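PDB 2ITM: xylulose kinase from Escherichia coli, which catalyses the ATP-dependent phosphorylation of D-xylulose to D-xylulose 5-phosphate and, less efficiently, of 1-deoxy-D-xylulose to its 5-phosphate. Local coordinates for residues T106-R111 with Q190-S195; V12-L17 with D53-A58. All coordinates share one frame; numbering follows the deposited sequence.

In the fold
Both contacts lie in the N-terminal FGGY domain of this actin-like kinase, following one another along the chain without overlap. Contact 2, earlier in sequence, packs helix 45-62 against strand 11-17, next to the outermost strand 23-30 of the six-stranded sheet. Contact 1 joins helix 102-111 to the loop after helix 186-190 at the periphery. Their centres are 38 Å apart, and their nearest atoms about 25 Å. Contact 2 is the closer to the active site without touching it: the side chain of Val12 is about 7 Å from that of Asp6, inferred to matter for activity, about 11 Å from that of Asp233, the probable proton acceptor, and about 13 Å from the bound xylulose. Contact 1 is remote from these sites.

Contact 1: T106-R111 with Q190-S195; sequences TLLEAR and QACDLS
Ala191 and Cys192, in the Schellman motif that ends helix 186-190, receive Leu108 and Arg111 from helix 102-111. The motif is made by Asp193, the C-prime residue with positive phi. Asp193 N bonds back to Gln190 O at 2.6 Å, while Leu194 N reaches Leu189 O. Gln190 to Asp193 form a type I beta turn within it. The apolar half of the contact belongs to Leu108, whose two methyls diverge over neighbouring residues. Leu108 CD2 rests on Ala191 CB at 4.0 Å, and Leu108 CD1 approaches Cys192 SG at 4.2 Å. Met188, Met123 and Ala129 also touch Leu108, and Trp176 and Leu133 touch Cys192, so this half is buried among helices and loops of the N-terminal domain. The polar half is more exposed. Arg111 extends from CB through CG to CD, then bends at chi3 (-146°), which brings NH1 alongside Ala191 O. Its positive charge near the carboxyl end of helix 186-190 would probably interact favourably with the partial negative charge there. Asp193 OD2 is 6.7 Å from Arg111 NH1, too far for a salt bridge. The bond itself is weak: Arg111 NH1 gives a hydrogen to Ala191 O at 2.8 Å with an N-H...O angle of 129°, the oxygen standing at the guanidinium edge near its plane.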
ATOM      1  N   THR A 106     -26.109   7.955 -19.980  1.00 26.68           N
ATOM      2  CA  THR A 106     -26.836   8.966 -19.232  1.00 26.02           C
ATOM      3  C   THR A 106     -27.930   9.544 -20.070  1.00 22.92           C
ATOM      4  O   THR A 106     -29.019   9.713 -19.636  1.00 28.84           O
ATOM      5  CB  THR A 106     -25.915  10.085 -18.785  1.00 27.99           C
ATOM      6  OG1 THR A 106     -24.805   9.564 -18.080  1.00 23.94           O
ATOM      7  CG2 THR A 106     -26.565  10.911 -17.792  1.00 23.21           C
ATOM      8  N   LEU A 107     -27.606   9.841 -21.308  1.00 40.39           N
ATOM      9  CA  LEU A 107     -28.585  10.392 -22.216  1.00 32.59           C
ATOM     10  C   LEU A 107     -29.798   9.491 -22.359  1.00 29.30           C
ATOM     11  O   LEU A 107     -30.896   9.917 -22.332  1.00 25.80           O
ATOM     12  CB  LEU A 107     -27.968  10.607 -23.562  1.00 42.81           C
ATOM     13  CG  LEU A 107     -28.167  11.946 -24.202  1.00 62.20           C
ATOM     14  CD1 LEU A 107     -27.841  11.828 -25.638  1.00 58.22           C
ATOM     15  CD2 LEU A 107     -29.560  12.443 -23.973  1.00 60.62           C
ATOM     16  N   LEU A 108     -29.540   8.223 -22.524  1.00 34.00           N
ATOM     17  CA  LEU A 108     -30.582   7.265 -22.694  1.00 29.65           C
ATOM     18  C   LEU A 108     -31.497   7.173 -21.513  1.00 26.42           C
ATOM     19  O   LEU A 108     -32.645   7.067 -21.658  1.00 29.06           O
ATOM     20  CB  LEU A 108     -30.001   5.922 -23.042  1.00 39.31           C
ATOM     21  CG  LEU A 108     -30.553   5.185 -24.230  1.00 51.35           C
ATOM     22  CD1 LEU A 108     -30.516   3.705 -24.053  1.00 34.39           C
ATOM     23  CD2 LEU A 108     -31.905   5.642 -24.589  1.00 42.19           C
ATOM     24  N   GLU A 109     -30.951   7.221 -20.334  1.00 33.64           N
ATOM     25  CA  GLU A 109     -31.736   7.139 -19.122  1.00 34.97           C
ATOM     26  C   GLU A 109     -32.551   8.385 -18.886  1.00 46.64           C
ATOM     27  O   GLU A 109     -33.588   8.338 -18.284  1.00 43.57           O
ATOM     28  CB  GLU A 109     -30.888   6.767 -17.925  1.00 37.02           C
ATOM     29  CG  GLU A 109     -30.717   5.280 -17.786  1.00 41.04           C
ATOM     30  CD  GLU A 109     -29.861   4.825 -16.620  1.00 43.06           C
ATOM     31  OE1 GLU A 109     -29.836   3.646 -16.357  1.00 31.32           O
ATOM     32  OE2 GLU A 109     -29.199   5.639 -15.984  1.00 45.19           O
ATOM     33  N   ALA A 110     -32.076   9.501 -19.403  1.00 41.37           N
ATOM     34  CA  ALA A 110     -32.790  10.739 -19.317  1.00 47.70           C
ATOM     35  C   ALA A 110     -33.935  10.690 -20.309  1.00 53.85           C
ATOM     36  O   ALA A 110     -35.033  11.069 -20.013  1.00 36.63           O
ATOM     37  CB  ALA A 110     -31.901  11.861 -19.619  1.00 37.67           C
ATOM     38  N   ARG A 111     -33.637  10.204 -21.500  1.00 53.54           N
ATOM     39  CA  ARG A 111     -34.628  10.073 -22.554  1.00 54.25           C
ATOM     40  C   ARG A 111     -35.720   9.112 -22.160  1.00 36.78           C
ATOM     41  O   ARG A 111     -36.838   9.388 -22.372  1.00 46.60           O
ATOM     42  CB  ARG A 111     -33.995   9.530 -23.813  1.00 49.44           C
ATOM     43  CG  ARG A 111     -33.590  10.490 -24.820  1.00 50.53           C
ATOM     44  CD  ARG A 111     -32.934   9.811 -25.997  1.00 62.43           C
ATOM     45  NE  ARG A 111     -31.889  10.604 -26.600  1.00 69.26           N
ATOM     46  CZ  ARG A 111     -31.481  10.481 -27.830  1.00 62.77           C
ATOM     47  NH1 ARG A 111     -32.011   9.572 -28.603  1.00 67.33           N
ATOM     48  NH2 ARG A 111     -30.545  11.266 -28.294  1.00 67.31           N
ATOM     49  N   GLN A 190     -37.198   2.915 -30.251  1.00 37.54           N
ATOM     50  CA  GLN A 190     -37.444   4.259 -30.739  1.00 39.10           C
ATOM     51  C   GLN A 190     -36.413   5.250 -30.224  1.00 31.04           C
ATOM     52  O   GLN A 190     -35.870   6.040 -30.975  1.00 35.00           O
ATOM     53  CB  GLN A 190     -38.852   4.703 -30.362  1.00 34.47           C
ATOM     54  CG  GLN A 190     -39.800   4.780 -31.535  1.00 60.14           C
ATOM     55  CD  GLN A 190     -41.064   3.970 -31.344  1.00 89.25           C
ATOM     56  OE1 GLN A 190     -41.595   3.885 -30.242  1.00 62.95           O
ATOM     57  NE2 GLN A 190     -41.559   3.388 -32.426  1.00 58.14           N
ATOM     58  N   ALA A 191     -36.146   5.182 -28.932  1.00 41.96           N
ATOM     59  CA  ALA A 191     -35.255   6.122 -28.252  1.00 37.01           C
ATOM     60  C   ALA A 191     -33.860   6.058 -28.822  1.00 42.46           C
ATOM     61  O   ALA A 191     -33.075   6.972 -28.650  1.00 41.83           O
ATOM     62  CB  ALA A 191     -35.226   5.848 -26.780  1.00 38.65           C
ATOM     63  N   CYS A 192     -33.555   4.965 -29.504  1.00 38.31           N
ATOM     64  CA  CYS A 192     -32.284   4.815 -30.166  1.00 27.25           C
ATOM     65  C   CYS A 192     -32.442   4.975 -31.672  1.00 29.19           C
ATOM     66  O   CYS A 192     -31.502   4.776 -32.417  1.00 42.29           O
ATOM     67  CB  CYS A 192     -31.677   3.451 -29.837  1.00 46.14           C
ATOM     68  SG  CYS A 192     -31.437   3.100 -28.089  1.00 33.36           S
ATOM     69  N   ASP A 193     -33.641   5.339 -32.100  1.00 38.88           N
ATOM     70  CA  ASP A 193     -33.954   5.426 -33.517  1.00 31.87           C
ATOM     71  C   ASP A 193     -33.746   4.099 -34.226  1.00 45.81           C
ATOM     72  O   ASP A 193     -33.087   4.019 -35.253  1.00 29.89           O
ATOM     73  CB  ASP A 193     -33.107   6.495 -34.177  1.00 39.31           C
ATOM     74  CG  ASP A 193     -33.901   7.373 -35.096  1.00 69.99           C
ATOM     75  OD1 ASP A 193     -34.589   6.842 -35.982  1.00 82.62           O
ATOM     76  OD2 ASP A 193     -33.909   8.613 -34.994  1.00111.21           O
ATOM     77  N   LEU A 194     -34.311   3.058 -33.653  1.00 32.78           N
ATOM     78  CA  LEU A 194     -34.262   1.755 -34.259  1.00 33.65           C
ATOM     79  C   LEU A 194     -35.669   1.224 -34.279  1.00 34.61           C
ATOM     80  O   LEU A 194     -36.556   1.799 -33.679  1.00 31.16           O
ATOM     81  CB  LEU A 194     -33.343   0.844 -33.468  1.00 21.68           C
ATOM     82  CG  LEU A 194     -31.886   1.288 -33.472  1.00 46.25           C
ATOM     83  CD1 LEU A 194     -31.030   0.466 -32.550  1.00 26.86           C
ATOM     84  CD2 LEU A 194     -31.325   1.298 -34.863  1.00 29.80           C
ATOM     85  N   SER A 195     -35.867   0.134 -34.994  1.00 31.54           N
ATOM     86  CA  SER A 195     -37.129  -0.537 -34.982  1.00 40.93           C
ATOM     87  C   SER A 195     -36.920  -2.041 -34.896  1.00 26.25           C
ATOM     88  O   SER A 195     -35.818  -2.531 -35.057  1.00 31.40           O
ATOM     89  CB  SER A 195     -37.936  -0.204 -36.216  1.00 33.32           C
ATOM     90  OG  SER A 195     -37.388  -0.822 -37.354  1.00 49.42           O
TER

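Contact 2: V12-L17 with D53-A58; sequences VKVILL and DRAMKA
Val14 reaches from strand 11-17 toward Ala55 and Met56 on helix 45-62, and every carbon of its side chain beyond CA finds a partner there. Val14 CB is 3.8 Å from Met56 SD. Val14 CG1, beside the backbone N and anti to the carbonyl carbon (chi1 -49°), comes closer still, 3.7 Å from Met56 SD, and also touches Ala55 CB at 4.0 Å. Val14 CG2, the branch between the backbone N and the carbonyl carbon, lies 3.8 Å from the carbonyl oxygen Ala55 O. Met56 bends at both chi2 and chi3, so its thioether lies across the valine branches. This is the strand-to-helix layer of the ribonuclease H-like fold shared by actin-type ATPases and FGGY kinases: strands 2-7, 11-17 and 23-30 are followed by a helix laid against one face of their sheet. The axes of segments 12-17 and 53-58 approach to 8.3 Å at an angle of 29°, strand and helix running roughly the same way. Ile15 and Leu17 turn to the other face, where helix 424-436 meets them. An alanine in place of Val14 would take away both methyls, and would probably open a gap beside Ala55 CB and leave Met56 SD less closely packed. Two residues earlier on the strand, Val12 extends the apolar surface, Val12 CG2 meeting Ala55 CB at 4.1 Å. Away from the strand, Lys57 NZ forms a salt bridge to Asp53 OD1 at 2.9 Å, one helical turn back, while Asp53 OD2 is hydrogen-bonded to Trp220 NE1.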
ATOM      1  N   VAL A  12     -12.581 -19.091 -28.908  1.00 28.70           N
ATOM      2  CA  VAL A  12     -13.705 -20.008 -29.016  1.00 30.66           C
ATOM      3  C   VAL A  12     -13.430 -21.415 -28.524  1.00 32.60           C
ATOM      4  O   VAL A  12     -12.360 -21.966 -28.719  1.00 26.61           O
ATOM      5  CB  VAL A  12     -14.294 -20.068 -30.423  1.00 31.77           C
ATOM      6  CG1 VAL A  12     -14.719 -18.721 -30.886  1.00 35.63           C
ATOM      7  CG2 VAL A  12     -13.313 -20.671 -31.400  1.00 67.35           C
ATOM      8  N   LYS A  13     -14.427 -21.981 -27.870  1.00 29.93           N
ATOM      9  CA  LYS A  13     -14.375 -23.357 -27.442  1.00 20.15           C
ATOM     10  C   LYS A  13     -15.535 -24.131 -28.038  1.00 30.97           C
ATOM     11  O   LYS A  13     -16.668 -23.687 -27.987  1.00 24.86           O
ATOM     12  CB  LYS A  13     -14.392 -23.430 -25.926  1.00 25.39           C
ATOM     13  CG  LYS A  13     -14.357 -24.834 -25.375  1.00 32.65           C
ATOM     14  CD  LYS A  13     -14.582 -24.838 -23.889  1.00 31.34           C
ATOM     15  CE  LYS A  13     -13.516 -25.612 -23.165  1.00 55.30           C
ATOM     16  NZ  LYS A  13     -13.827 -25.771 -21.735  1.00 40.96           N
ATOM     17  N   VAL A  14     -15.238 -25.291 -28.633  1.00 26.90           N
ATOM     18  CA  VAL A  14     -16.246 -26.236 -29.068  1.00 20.88           C
ATOM     19  C   VAL A  14     -16.111 -27.571 -28.365  1.00 31.35           C
ATOM     20  O   VAL A  14     -15.011 -28.052 -28.135  1.00 28.48           O
ATOM     21  CB  VAL A  14     -16.238 -26.440 -30.596  1.00 36.34           C
ATOM     22  CG1 VAL A  14     -16.227 -25.112 -31.322  1.00 30.95           C
ATOM     23  CG2 VAL A  14     -15.068 -27.289 -31.030  1.00 26.17           C
ATOM     24  N   ILE A  15     -17.247 -28.157 -28.017  1.00 30.54           N
ATOM     25  CA  ILE A  15     -17.278 -29.462 -27.381  1.00 24.10           C
ATOM     26  C   ILE A  15     -18.203 -30.456 -28.060  1.00 35.93           C
ATOM     27  O   ILE A  15     -19.170 -30.077 -28.729  1.00 33.69           O
ATOM     28  CB  ILE A  15     -17.642 -29.348 -25.899  1.00 24.75           C
ATOM     29  CG1 ILE A  15     -19.113 -29.010 -25.711  1.00 22.08           C
ATOM     30  CG2 ILE A  15     -16.718 -28.376 -25.181  1.00 28.98           C
ATOM     31  CD1 ILE A  15     -19.588 -29.217 -24.311  1.00 23.36           C
ATOM     32  N   LEU A  16     -17.907 -31.728 -27.859  1.00 31.37           N
ATOM     33  CA  LEU A  16     -18.714 -32.817 -28.367  1.00 29.57           C
ATOM     34  C   LEU A  16     -19.265 -33.621 -27.214  1.00 39.23           C
ATOM     35  O   LEU A  16     -18.484 -34.246 -26.502  1.00 34.57           O
ATOM     36  CB  LEU A  16     -17.855 -33.686 -29.249  1.00 23.21           C
ATOM     37  CG  LEU A  16     -18.446 -34.460 -30.416  1.00 41.26           C
ATOM     38  CD1 LEU A  16     -17.925 -35.852 -30.448  1.00 34.81           C
ATOM     39  CD2 LEU A  16     -19.933 -34.431 -30.508  1.00 42.62           C
ATOM     40  N   LEU A  17     -20.582 -33.628 -27.054  1.00 29.32           N
ATOM     41  CA  LEU A  17     -21.225 -34.407 -26.010  1.00 25.83           C
ATOM     42  C   LEU A  17     -21.758 -35.694 -26.587  1.00 32.89           C
ATOM     43  O   LEU A  17     -22.307 -35.709 -27.674  1.00 39.00           O
ATOM     44  CB  LEU A  17     -22.398 -33.641 -25.405  1.00 26.33           C
ATOM     45  CG  LEU A  17     -22.264 -32.600 -24.302  1.00 26.79           C
ATOM     46  CD1 LEU A  17     -23.578 -32.457 -23.602  1.00 18.93           C
ATOM     47  CD2 LEU A  17     -21.175 -32.957 -23.321  1.00 37.49           C
ATOM     48  N   ASP A  53     -14.662 -21.932 -37.337  1.00 22.66           N
ATOM     49  CA  ASP A  53     -14.399 -22.886 -38.403  1.00 36.67           C
ATOM     50  C   ASP A  53     -13.204 -23.787 -38.108  1.00 23.33           C
ATOM     51  O   ASP A  53     -13.320 -24.988 -38.078  1.00 31.15           O
ATOM     52  CB  ASP A  53     -14.193 -22.149 -39.725  1.00 41.50           C
ATOM     53  CG  ASP A  53     -14.225 -23.073 -40.930  1.00 56.66           C
ATOM     54  OD1 ASP A  53     -13.368 -22.906 -41.802  1.00 32.24           O
ATOM     55  OD2 ASP A  53     -15.070 -23.966 -41.094  1.00 35.62           O
ATOM     56  N   ARG A  54     -12.061 -23.171 -37.885  1.00 37.52           N
ATOM     57  CA  ARG A  54     -10.871 -23.838 -37.397  1.00 35.96           C
ATOM     58  C   ARG A  54     -11.146 -24.851 -36.300  1.00 37.25           C
ATOM     59  O   ARG A  54     -10.768 -26.003 -36.396  1.00 39.98           O
ATOM     60  CB  ARG A  54      -9.898 -22.788 -36.884  1.00 34.94           C
ATOM     61  CG  ARG A  54      -8.483 -23.248 -36.746  1.00 54.14           C
ATOM     62  CD  ARG A  54      -7.477 -22.110 -36.744  1.00 69.41           C
ATOM     63  NE  ARG A  54      -6.258 -22.424 -35.999  1.00 90.31           N
ATOM     64  CZ  ARG A  54      -5.208 -21.620 -35.916  1.00 91.67           C
ATOM     65  NH1 ARG A  54      -5.222 -20.449 -36.532  1.00100.86           N
ATOM     66  NH2 ARG A  54      -4.142 -21.981 -35.221  1.00 61.96           N
ATOM     67  N   ALA A  55     -11.799 -24.391 -35.246  1.00 30.07           N
ATOM     68  CA  ALA A  55     -12.065 -25.209 -34.083  1.00 36.44           C
ATOM     69  C   ALA A  55     -12.903 -26.438 -34.402  1.00 29.77           C
ATOM     70  O   ALA A  55     -12.643 -27.514 -33.913  1.00 24.90           O
ATOM     71  CB  ALA A  55     -12.719 -24.387 -33.013  1.00 34.39           C
ATOM     72  N   MET A  56     -13.927 -26.249 -35.214  1.00 32.12           N
ATOM     73  CA  MET A  56     -14.844 -27.316 -35.537  1.00 29.45           C
ATOM     74  C   MET A  56     -14.166 -28.314 -36.460  1.00 33.24           C
ATOM     75  O   MET A  56     -14.449 -29.495 -36.427  1.00 31.16           O
ATOM     76  CB  MET A  56     -16.094 -26.759 -36.204  1.00 26.14           C
ATOM     77  CG  MET A  56     -17.028 -26.000 -35.277  1.00 23.07           C
ATOM     78  SD  MET A  56     -17.765 -27.034 -34.032  1.00 24.21           S
ATOM     79  CE  MET A  56     -18.850 -27.938 -35.079  1.00 28.02           C
ATOM     80  N   LYS A  57     -13.278 -27.815 -37.296  1.00 30.50           N
ATOM     81  CA  LYS A  57     -12.487 -28.668 -38.154  1.00 35.21           C
ATOM     82  C   LYS A  57     -11.498 -29.490 -37.347  1.00 33.09           C
ATOM     83  O   LYS A  57     -11.339 -30.672 -37.578  1.00 30.28           O
ATOM     84  CB  LYS A  57     -11.791 -27.849 -39.238  1.00 34.39           C
ATOM     85  CG  LYS A  57     -12.663 -27.616 -40.449  1.00 36.92           C
ATOM     86  CD  LYS A  57     -12.190 -26.480 -41.327  1.00 31.48           C
ATOM     87  CE  LYS A  57     -13.138 -26.291 -42.482  1.00 29.06           C
ATOM     88  NZ  LYS A  57     -12.735 -25.213 -43.380  1.00 46.03           N
ATOM     89  N   ALA A  58     -10.851 -28.855 -36.385  1.00 36.56           N
ATOM     90  CA  ALA A  58      -9.964 -29.570 -35.496  1.00 34.93           C
ATOM     91  C   ALA A  58     -10.700 -30.615 -34.666  1.00 40.20           C
ATOM     92  O   ALA A  58     -10.213 -31.722 -34.476  1.00 29.44           O
ATOM     93  CB  ALA A  58      -9.219 -28.620 -34.625  1.00 28.37           C
TER